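Local coordinates for CCHC-type domain-containing protein (Trypanosoma brucei brucei, PDB 7C45) that binds RNA and is thought to act as a zinc-containing RNase D, a 3'-5' exonuclease that trims guide RNAs, at residues A220-H225 / T234-T239. Numbering follows the deposited sequence.
Sequences AQYVEH and TEADAT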
# COMPACT_ATOMS: atom_id res chain seq x y z
N ALA A 220 -13.87 -0.25 -1.29
CA ALA A 220 -14.83 0.71 -1.83
C ALA A 220 -15.49 1.50 -0.71
O ALA A 220 -15.80 2.68 -0.89
CB ALA A 220 -15.90 0.01 -2.66
N GLN A 221 -15.72 0.86 0.44
CA GLN A 221 -16.27 1.59 1.58
C GLN A 221 -15.31 2.68 2.04
O GLN A 221 -15.74 3.77 2.42
CB GLN A 221 -16.55 0.61 2.72
CG GLN A 221 -17.21 1.23 3.95
CD GLN A 221 -18.51 1.92 3.61
OE1 GLN A 221 -18.60 3.15 3.62
NE2 GLN A 221 -19.53 1.13 3.29
N TYR A 222 -14.01 2.38 2.07
CA TYR A 222 -13.02 3.39 2.44
C TYR A 222 -13.02 4.54 1.45
O TYR A 222 -12.89 5.71 1.84
CB TYR A 222 -11.64 2.76 2.54
CG TYR A 222 -11.42 2.16 3.89
CD1 TYR A 222 -11.14 2.97 4.98
CD2 TYR A 222 -11.51 0.80 4.09
CE1 TYR A 222 -10.99 2.44 6.25
CE2 TYR A 222 -11.36 0.24 5.36
CZ TYR A 222 -11.09 1.07 6.43
OH TYR A 222 -10.94 0.54 7.71
N VAL A 223 -13.15 4.23 0.15
CA VAL A 223 -13.18 5.31 -0.84
C VAL A 223 -14.44 6.16 -0.67
O VAL A 223 -14.40 7.38 -0.79
CB VAL A 223 -13.03 4.76 -2.27
CG1 VAL A 223 -13.13 5.89 -3.30
CG2 VAL A 223 -11.68 4.06 -2.42
N GLU A 224 -15.58 5.52 -0.37
CA GLU A 224 -16.79 6.29 -0.11
C GLU A 224 -16.61 7.22 1.08
O GLU A 224 -17.13 8.34 1.10
CB GLU A 224 -17.96 5.35 0.15
CG GLU A 224 -18.48 4.64 -1.09
CD GLU A 224 -19.08 5.61 -2.09
OE1 GLU A 224 -20.02 6.34 -1.72
OE2 GLU A 224 -18.58 5.63 -3.24
N HIS A 225 -15.90 6.75 2.10
CA HIS A 225 -15.74 7.53 3.33
C HIS A 225 -14.78 8.70 3.11
O HIS A 225 -15.03 9.81 3.61
CB HIS A 225 -15.22 6.61 4.44
CG HIS A 225 -15.31 7.21 5.81
ND1 HIS A 225 -14.40 8.12 6.28
CD2 HIS A 225 -16.21 7.01 6.80
CE1 HIS A 225 -14.73 8.46 7.52
NE2 HIS A 225 -15.82 7.81 7.85
N THR A 234 -14.67 12.98 10.45
CA THR A 234 -14.59 11.88 11.40
C THR A 234 -13.92 10.71 10.70
O THR A 234 -14.39 10.28 9.65
CB THR A 234 -15.98 11.49 11.88
OG1 THR A 234 -16.55 12.60 12.58
CG2 THR A 234 -15.96 10.28 12.79
N GLU A 235 -12.83 10.22 11.26
CA GLU A 235 -12.13 9.10 10.65
C GLU A 235 -12.96 7.82 10.70
O GLU A 235 -13.78 7.62 11.60
CB GLU A 235 -10.80 8.87 11.37
CG GLU A 235 -9.80 9.98 11.15
CD GLU A 235 -9.38 10.09 9.69
OE1 GLU A 235 -8.81 9.12 9.16
OE2 GLU A 235 -9.56 11.16 9.09
N ALA A 236 -12.72 6.92 9.74
CA ALA A 236 -13.45 5.66 9.73
C ALA A 236 -12.87 4.66 10.71
O ALA A 236 -13.57 3.75 11.15
CB ALA A 236 -13.43 5.06 8.32
N ASP A 237 -11.59 4.82 11.05
CA ASP A 237 -10.90 3.92 11.96
C ASP A 237 -10.66 4.63 13.28
O ASP A 237 -10.38 5.83 13.31
CB ASP A 237 -9.59 3.46 11.33
CG ASP A 237 -9.80 2.75 9.99
OD1 ASP A 237 -10.75 1.94 9.87
OD2 ASP A 237 -9.01 3.03 9.07
N ALA A 238 -10.77 3.89 14.39
CA ALA A 238 -10.70 4.52 15.70
C ALA A 238 -9.33 5.12 15.99
O ALA A 238 -9.23 6.10 16.76
CB ALA A 238 -11.09 3.52 16.79
N THR A 239 -8.27 4.55 15.42
CA THR A 239 -6.91 5.06 15.45
C THR A 239 -6.30 4.83 14.09
O THR A 239 -6.70 3.91 13.36
CB THR A 239 -6.04 4.37 16.52
OG1 THR A 239 -5.94 2.96 16.23
CG2 THR A 239 -6.60 4.56 17.90
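With CG anti to its carbonyl carbon (chi1 -85°), Y222 of helix 212-226 carries its hydroxyl across to D237. H225, one turn further on, turns its CG anti to the backbone N (chi1 -167°), and its imidazole reaches the same loop at A236. The hydroxyl OH of Y222 donates to OD1 of D237 (2.6 Å), which receives the proton on its syn lone pair; the two side chains cross at about a right angle, with ring and carboxylate planes 52° apart. Between the two aromatic residues lies the methyl group of A236. Its CB stands 3.6 Å from the centroid of the H225 ring, almost exactly on the ring normal, a CH-pi contact over one face, and on its other flank comes within 4.1 Å of CE1 of Y222. These contacts illustrate how a loop folds back on the helix that precedes it: a polar bond and a small apolar wedge work together. W247 of helix 245-251 meets the Y222 ring edge-to-face and also touches A236. D237 is shared widely: OD1 also accepts from the backbone N of N244, and OD2 forms salt bridges with R104 and R141. R104 starts helix 104-114 of the exonuclease domain, so D237 ties the loop to it. Flanked by two arginines and a phenol donor, this buried carboxylate is probably kept ionised, and its charge should strengthen the short bond from the tyrosine.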